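Side-chain contacts in putative DNA protection protein (Streptomyces coelicolor, PDB 4CYB), which probably oxidises and stores iron as a dodecameric ferritin-like Dps protein, and is thought to protect DNA: residues J[43-48]-J[113-118]; J[77-80]-J[85-88]. All coordinates share one frame; numbering follows the deposited sequence.

Interaction 1 of 2, residues J[43-48]-J[113-118]. With FE (Fe (III) ion), chain V.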
ATOM      1  N   LYS J  43       0.572   3.338 -28.601  1.00 18.08           N
ATOM      2  CA  LYS J  43       0.324   4.709 -28.069  1.00 18.42           C
ATOM      3  C   LYS J  43      -0.421   5.601 -29.100  1.00 18.32           C
ATOM      4  O   LYS J  43      -1.389   6.276 -28.782  1.00 17.46           O
ATOM      5  CB  LYS J  43       1.624   5.448 -27.656  1.00 17.70           C
ATOM      6  CG  LYS J  43       2.328   4.879 -26.412  1.00 18.21           C
ATOM      7  CD  LYS J  43       1.412   4.828 -25.150  1.00 19.81           C
ATOM      8  CE  LYS J  43       0.926   6.263 -24.762  1.00 19.83           C
ATOM      9  NZ  LYS J  43       0.320   6.148 -23.405  1.00 20.33           N
ATOM     10  N   LYS J  44      -0.030   5.509 -30.366  1.00 19.14           N
ATOM     11  CA  LYS J  44      -0.788   6.187 -31.447  1.00 20.21           C
ATOM     12  C   LYS J  44      -2.285   5.872 -31.392  1.00 20.35           C
ATOM     13  O   LYS J  44      -3.117   6.786 -31.406  1.00 19.59           O
ATOM     14  CB  LYS J  44      -0.172   5.901 -32.837  1.00 19.95           C
ATOM     15  CG  LYS J  44      -0.917   6.516 -34.086  1.00 21.70           C
ATOM     16  CD  LYS J  44      -0.374   5.887 -35.400  1.00 22.61           C
ATOM     17  CE  LYS J  44      -1.204   6.210 -36.667  1.00 22.73           C
ATOM     18  NZ  LYS J  44      -0.945   7.624 -37.082  1.00 25.65           N
ATOM     19  N   TYR J  45      -2.649   4.600 -31.312  1.00 20.37           N
ATOM     20  CA  TYR J  45      -4.038   4.234 -31.368  1.00 20.52           C
ATOM     21  C   TYR J  45      -4.735   4.496 -30.004  1.00 19.01           C
ATOM     22  O   TYR J  45      -5.891   4.759 -29.982  1.00 20.50           O
ATOM     23  CB  TYR J  45      -4.122   2.766 -31.791  1.00 20.64           C
ATOM     24  CG  TYR J  45      -3.605   2.550 -33.217  1.00 20.40           C
ATOM     25  CD1 TYR J  45      -3.756   3.568 -34.209  1.00 22.93           C
ATOM     26  CD2 TYR J  45      -3.011   1.351 -33.589  1.00 22.61           C
ATOM     27  CE1 TYR J  45      -3.321   3.389 -35.523  1.00 21.95           C
ATOM     28  CE2 TYR J  45      -2.505   1.183 -34.894  1.00 24.25           C
ATOM     29  CZ  TYR J  45      -2.680   2.172 -35.846  1.00 21.92           C
ATOM     30  OH  TYR J  45      -2.218   1.951 -37.118  1.00 28.02           O
ATOM     31  N   HIS J  46      -4.007   4.408 -28.883  1.00 19.11           N
ATOM     32  CA  HIS J  46      -4.528   4.844 -27.551  1.00 18.01           C
ATOM     33  C   HIS J  46      -4.988   6.288 -27.702  1.00 20.03           C
ATOM     34  O   HIS J  46      -6.070   6.619 -27.198  1.00 19.40           O
ATOM     35  CB  HIS J  46      -3.382   4.715 -26.525  1.00 19.35           C
ATOM     36  CG  HIS J  46      -3.627   5.361 -25.153  1.00 18.79           C
ATOM     37  ND1 HIS J  46      -4.468   4.824 -24.252  1.00 18.94           N
ATOM     38  CD2 HIS J  46      -3.024   6.456 -24.541  1.00 19.66           C
ATOM     39  CE1 HIS J  46      -4.393   5.515 -23.063  1.00 19.10           C
ATOM     40  NE2 HIS J  46      -3.525   6.540 -23.249  1.00 18.28           N
ATOM     41  N   TRP J  47      -4.216   7.144 -28.399  1.00 16.96           N
ATOM     42  CA  TRP J  47      -4.635   8.581 -28.563  1.00 20.10           C
ATOM     43  C   TRP J  47      -5.705   8.819 -29.584  1.00 20.62           C
ATOM     44  O   TRP J  47      -6.652   9.560 -29.340  1.00 22.24           O
ATOM     45  CB  TRP J  47      -3.452   9.466 -28.931  1.00 22.41           C
ATOM     46  CG  TRP J  47      -2.377   9.414 -27.867  1.00 20.67           C
ATOM     47  CD1 TRP J  47      -2.539   9.451 -26.492  1.00 21.26           C
ATOM     48  CD2 TRP J  47      -0.949   9.288 -28.101  1.00 20.88           C
ATOM     49  NE1 TRP J  47      -1.312   9.319 -25.837  1.00 21.26           N
ATOM     50  CE2 TRP J  47      -0.304   9.276 -26.759  1.00 19.47           C
ATOM     51  CE3 TRP J  47      -0.140   9.257 -29.266  1.00 21.45           C
ATOM     52  CZ2 TRP J  47       1.070   9.156 -26.602  1.00 20.74           C
ATOM     53  CZ3 TRP J  47       1.252   9.168 -29.097  1.00 21.55           C
ATOM     54  CH2 TRP J  47       1.843   9.089 -27.812  1.00 21.48           C
ATOM     55  N   LEU J  48      -5.564   8.151 -30.750  1.00 19.96           N
ATOM     56  CA  LEU J  48      -6.432   8.435 -31.893  1.00 22.14           C
ATOM     57  C   LEU J  48      -7.742   7.690 -31.875  1.00 22.93           C
ATOM     58  O   LEU J  48      -8.591   7.922 -32.753  1.00 24.12           O
ATOM     59  CB  LEU J  48      -5.762   8.040 -33.213  1.00 22.93           C
ATOM     60  CG  LEU J  48      -4.483   8.782 -33.646  1.00 27.20           C
ATOM     61  CD1 LEU J  48      -4.120   8.532 -35.116  1.00 21.07           C
ATOM     62  CD2 LEU J  48      -4.340  10.216 -33.187  1.00 32.08           C
ATOM     63  N   LEU J 113      -6.604  -2.032 -35.613  1.00 23.27           N
ATOM     64  CA  LEU J 113      -6.450  -3.321 -34.911  1.00 22.45           C
ATOM     65  C   LEU J 113      -5.700  -4.313 -35.817  1.00 24.73           C
ATOM     66  O   LEU J 113      -4.818  -5.047 -35.360  1.00 21.96           O
ATOM     67  CB  LEU J 113      -7.809  -3.914 -34.488  1.00 24.00           C
ATOM     68  CG  LEU J 113      -8.617  -2.996 -33.531  1.00 25.37           C
ATOM     69  CD1 LEU J 113      -9.876  -3.683 -33.044  1.00 26.75           C
ATOM     70  CD2 LEU J 113      -7.764  -2.657 -32.306  1.00 26.27           C
ATOM     71  N   SER J 114      -6.080  -4.357 -37.090  1.00 22.04           N
ATOM     72  CA  SER J 114      -5.374  -5.252 -38.058  1.00 22.74           C
ATOM     73  C   SER J 114      -3.875  -4.952 -38.186  1.00 24.01           C
ATOM     74  O   SER J 114      -3.071  -5.896 -38.300  1.00 23.86           O
ATOM     75  CB  SER J 114      -6.026  -5.120 -39.432  1.00 24.61           C
ATOM     76  OG  SER J 114      -7.289  -5.739 -39.344  1.00 27.70           O
ATOM     77  N   ARG J 115      -3.504  -3.667 -38.201  1.00 22.44           N
ATOM     78  CA  ARG J 115      -2.098  -3.267 -38.281  1.00 23.86           C
ATOM     79  C   ARG J 115      -1.316  -3.760 -37.047  1.00 24.06           C
ATOM     80  O   ARG J 115      -0.179  -4.204 -37.178  1.00 24.77           O
ATOM     81  CB  ARG J 115      -1.969  -1.737 -38.425  1.00 21.72           C
ATOM     82  CG  ARG J 115      -0.520  -1.307 -38.630  1.00 22.95           C
ATOM     83  CD  ARG J 115      -0.469   0.197 -38.985  1.00 23.91           C
ATOM     84  NE  ARG J 115      -1.187   0.563 -40.216  1.00 25.93           N
ATOM     85  CZ  ARG J 115      -0.747   0.363 -41.475  1.00 30.24           C
ATOM     86  NH1 ARG J 115       0.419  -0.220 -41.728  1.00 27.36           N
ATOM     87  NH2 ARG J 115      -1.503   0.754 -42.502  1.00 31.21           N
ATOM     88  N   LEU J 116      -1.906  -3.629 -35.848  1.00 22.75           N
ATOM     89  CA  LEU J 116      -1.316  -4.179 -34.625  1.00 20.97           C
ATOM     90  C   LEU J 116      -1.107  -5.683 -34.781  1.00 21.77           C
ATOM     91  O   LEU J 116      -0.015  -6.176 -34.494  1.00 22.27           O
ATOM     92  CB  LEU J 116      -2.229  -3.874 -33.437  1.00 21.13           C
ATOM     93  CG  LEU J 116      -2.326  -2.382 -33.002  1.00 21.37           C
ATOM     94  CD1 LEU J 116      -3.387  -2.335 -31.889  1.00 20.47           C
ATOM     95  CD2 LEU J 116      -1.007  -1.845 -32.475  1.00 21.06           C
ATOM     96  N   LEU J 117      -2.121  -6.416 -35.309  1.00 22.34           N
ATOM     97  CA  LEU J 117      -1.984  -7.874 -35.455  1.00 22.19           C
ATOM     98  C   LEU J 117      -0.869  -8.254 -36.415  1.00 24.00           C
ATOM     99  O   LEU J 117      -0.084  -9.199 -36.161  1.00 23.89           O
ATOM    100  CB  LEU J 117      -3.285  -8.519 -35.920  1.00 22.32           C
ATOM    101  CG  LEU J 117      -4.464  -8.492 -34.924  1.00 25.87           C
ATOM    102  CD1 LEU J 117      -5.637  -9.272 -35.544  1.00 28.70           C
ATOM    103  CD2 LEU J 117      -4.080  -9.094 -33.562  1.00 24.60           C
ATOM    104  N   GLU J 118      -0.774  -7.484 -37.505  1.00 25.80           N
ATOM    105  CA  GLU J 118       0.339  -7.660 -38.430  1.00 25.06           C
ATOM    106  C   GLU J 118       1.717  -7.424 -37.817  1.00 25.73           C
ATOM    107  O   GLU J 118       2.659  -8.177 -38.111  1.00 24.77           O
ATOM    108  CB  GLU J 118       0.152  -6.818 -39.700  1.00 31.23           C
ATOM    109  CG  GLU J 118      -0.915  -7.418 -40.593  1.00 41.98           C
ATOM    110  CD  GLU J 118      -1.241  -6.594 -41.851  1.00 57.27           C
ATOM    111  OE1 GLU J 118      -0.304  -6.177 -42.585  1.00 68.82           O
ATOM    112  OE2 GLU J 118      -2.450  -6.386 -42.121  1.00 64.55           O
TER
HETATM  113 FE    FE V1200      -3.087   8.260 -21.522  0.50 14.70          FE
HETATM  114  O   HOH W   1      -1.462   6.675 -20.712  1.00 23.38           O
HETATM  115  O   HOH W   2      -4.999   7.295 -20.574  1.00 32.84           O
HETATM  116  O   HOH W   3      -3.409   9.219 -19.321  1.00 32.55           O

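Interaction 2 of 2, residues J[77-80]-J[85-88]. With FE (Fe (III) ion), chain B.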
ATOM      1  N   GLU J  77      18.523  -3.833 -22.198  1.00 19.03           N
ATOM      2  CA  GLU J  77      19.461  -4.207 -21.153  1.00 19.50           C
ATOM      3  C   GLU J  77      20.160  -5.555 -21.435  1.00 19.19           C
ATOM      4  O   GLU J  77      21.330  -5.709 -21.101  1.00 18.76           O
ATOM      5  CB  GLU J  77      18.748  -4.223 -19.770  1.00 18.83           C
ATOM      6  CG  GLU J  77      18.599  -2.730 -19.309  1.00 22.29           C
ATOM      7  CD  GLU J  77      18.015  -2.598 -17.886  1.00 24.92           C
ATOM      8  OE1 GLU J  77      17.956  -3.625 -17.146  1.00 26.94           O
ATOM      9  OE2 GLU J  77      17.705  -1.438 -17.505  1.00 27.04           O
ATOM     10  N   ARG J  78      19.444  -6.471 -22.081  1.00 18.83           N
ATOM     11  CA  ARG J  78      20.107  -7.737 -22.476  1.00 20.08           C
ATOM     12  C   ARG J  78      21.239  -7.496 -23.500  1.00 21.20           C
ATOM     13  O   ARG J  78      22.342  -8.085 -23.380  1.00 20.60           O
ATOM     14  CB  ARG J  78      19.075  -8.676 -23.070  1.00 21.63           C
ATOM     15  CG  ARG J  78      19.655 -10.033 -23.499  1.00 22.97           C
ATOM     16  CD  ARG J  78      19.907 -10.879 -22.270  1.00 27.11           C
ATOM     17  NE  ARG J  78      20.639 -12.146 -22.533  1.00 22.18           N
ATOM     18  CZ  ARG J  78      21.165 -12.872 -21.550  1.00 26.47           C
ATOM     19  NH1 ARG J  78      20.999 -12.475 -20.260  1.00 28.39           N
ATOM     20  NH2 ARG J  78      21.859 -13.991 -21.826  1.00 26.32           N
ATOM     21  N   VAL J  79      20.977  -6.657 -24.510  1.00 20.87           N
ATOM     22  CA  VAL J  79      22.037  -6.242 -25.424  1.00 21.18           C
ATOM     23  C   VAL J  79      23.226  -5.677 -24.690  1.00 22.90           C
ATOM     24  O   VAL J  79      24.376  -6.057 -24.987  1.00 20.25           O
ATOM     25  CB  VAL J  79      21.519  -5.237 -26.460  1.00 21.25           C
ATOM     26  CG1 VAL J  79      22.666  -4.698 -27.314  1.00 21.04           C
ATOM     27  CG2 VAL J  79      20.424  -5.870 -27.327  1.00 20.58           C
ATOM     28  N   GLN J  80      22.983  -4.750 -23.739  1.00 19.00           N
ATOM     29  CA  GLN J  80      24.112  -4.186 -22.999  1.00 19.53           C
ATOM     30  C   GLN J  80      24.859  -5.243 -22.146  1.00 20.23           C
ATOM     31  O   GLN J  80      26.096  -5.224 -22.048  1.00 19.04           O
ATOM     32  CB  GLN J  80      23.617  -3.024 -22.082  1.00 19.06           C
ATOM     33  CG  GLN J  80      22.932  -1.913 -22.886  1.00 21.11           C
ATOM     34  CD  GLN J  80      23.840  -1.343 -23.968  1.00 24.04           C
ATOM     35  OE1 GLN J  80      23.423  -1.255 -25.093  1.00 25.56           O
ATOM     36  NE2 GLN J  80      25.089  -1.031 -23.643  1.00 22.95           N
ATOM     37  N   VAL J  85      25.572  -2.856 -28.195  1.00 21.66           N
ATOM     38  CA  VAL J  85      24.974  -1.514 -28.221  1.00 25.10           C
ATOM     39  C   VAL J  85      23.522  -1.596 -28.636  1.00 24.54           C
ATOM     40  O   VAL J  85      23.186  -1.976 -29.807  1.00 23.82           O
ATOM     41  CB  VAL J  85      25.788  -0.539 -29.132  1.00 27.04           C
ATOM     42  CG1 VAL J  85      25.253   0.924 -28.998  1.00 25.82           C
ATOM     43  CG2 VAL J  85      27.278  -0.628 -28.749  1.00 25.21           C
ATOM     44  N   ALA J  86      22.625  -1.253 -27.692  1.00 21.69           N
ATOM     45  CA  ALA J  86      21.167  -1.275 -27.997  1.00 22.15           C
ATOM     46  C   ALA J  86      20.805  -0.137 -28.964  1.00 23.10           C
ATOM     47  O   ALA J  86      21.349   0.999 -28.867  1.00 25.69           O
ATOM     48  CB  ALA J  86      20.359  -1.140 -26.693  1.00 21.34           C
ATOM     49  N   VAL J  87      19.880  -0.404 -29.885  1.00 21.54           N
ATOM     50  CA  VAL J  87      19.444   0.663 -30.796  1.00 23.84           C
ATOM     51  C   VAL J  87      18.802   1.844 -30.026  1.00 24.55           C
ATOM     52  O   VAL J  87      17.977   1.626 -29.118  1.00 24.81           O
ATOM     53  CB  VAL J  87      18.506   0.132 -31.882  1.00 25.89           C
ATOM     54  CG1 VAL J  87      17.256  -0.501 -31.305  1.00 25.28           C
ATOM     55  CG2 VAL J  87      18.156   1.255 -32.858  1.00 24.31           C
ATOM     56  N   GLY J  88      19.240   3.060 -30.332  1.00 23.17           N
ATOM     57  CA  GLY J  88      18.870   4.240 -29.489  1.00 23.04           C
ATOM     58  C   GLY J  88      17.831   5.148 -30.119  1.00 22.42           C
ATOM     59  O   GLY J  88      16.654   5.013 -29.879  1.00 23.74           O
TER
HETATM   60 FE    FE B1201      15.855  -0.268 -16.974  0.50 14.85          FE
HETATM   61  O   HOH W   4      13.896   1.056 -16.772  1.00 23.42           O
HETATM   62  O   HOH W   5      16.337   0.281 -14.767  1.00 33.10           O
HETATM   63  O   HOH W   6      14.968  -1.961 -15.556  1.00 29.87           O

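Interaction 1 of 2, residues J[43-48]-J[113-118]
Tyr45 reaches from helix 18-48 to helix 109-136 and touches two successive residues there. Along one ring edge, CD2 lies 3.8 Å from CG of Leu116, with CE2 close behind. The Tyr45 and Leu116 side chains overlap while heading opposite ways. At the far end of the ring, the phenol OH sits 3.1 Å from CD of Arg115. Both neighbours lie near the ring plane, so this contact uses the rim of the ring. The Arg115 guanidinium is turned 42° from the ring plane. Its chain bends at chi3 (-60°), which turns the guanidinium out of line with CB, CG and CD. Glu107 ties the two polar ends together: its OE1 is hydrogen-bonded to Tyr45 OH and its OE2 forms a salt bridge with Arg115 NE. These helices belong to the four-helix bundle of the ferritin fold, here in its Dps form. Leu61 of helix 54-81 packs on both Tyr45 and Leu116. A phenylalanine in place of Tyr45 would probably leave Glu107 OE1 without its phenol partner. With CG anti to the backbone N (chi1 169°), the His46 ring reaches the iron(III) ion and not helix 109-136. Its NE2 binds the metal at 2.5 Å, and three waters also bind it. His58 stacks on the His46 ring and its backbone O accepts a hydrogen bond from His46 ND1, while Asp73 and Glu77 of a second subunit complete the iron site.

Interaction 2 of 2, residues J[77-80]-J[85-88]
The backbone N of Ala86 donates to OE1 of Gln80 at 2.7 Å. The bond is fairly straight, with an N-H...O angle of 155°. The C=O...N angle of 175° puts the donor almost straight ahead of the amide carbonyl. This joins the last turn of helix 54-81, a long helix of the ferritin-like bundle, to the loop that leads into helix 90-96. The Gln80 chain bends at chi2 (-57°), which brings its amide to the loop. The same OE1 also lies 3.5 Å from CB of Ala86, and at the same distance from CA of Val85. Val79, one residue earlier on the helix, packs against the same peptide. Its CG1 rests 3.5 Å from Ala86 N and equally near the carbonyl carbon of Val85. Thus a methyl group and an amide oxygen both approach the Val85-Ala86 peptide. The side chains of Val79 and Ala86 meet less closely, CB to CB at 4.3 Å. Asn29 of helix 18-48 holds the loop as well, through Val85 O and Val87 N. Leu48 of a second subunit packs on Gln80 and Val85, so the turn is buried at a subunit interface. Glu77 takes no direct part in this packing. Its CB leaves the backbone on the side away from the loop, and its chain is extended beyond CG. Asp73 of the same chain and His46 of the second subunit share its iron, which Glu77 OE2 binds at 2.2 Å.

In the fold
Interactions 1 and 2 do not touch within the chain. Their centres are 26 Å apart, their nearest atoms are about 15 Å apart, and they lie on opposite sides of the chain's centre. The assembly relates them through iron. Segments 43-48 and 77-80 carry complementary halves of the same kind of intersubunit site, so each chain supplies both halves, as expected for Dps ferroxidase centres. Leu48 of segment 43-48 packs on Gln80 of the second subunit. In interaction 2, the Gln80 side chain that bonds Ala86 lies about 9 Å from the side chain of Asp73. The loop contact is therefore near an iron ligand of the same chain.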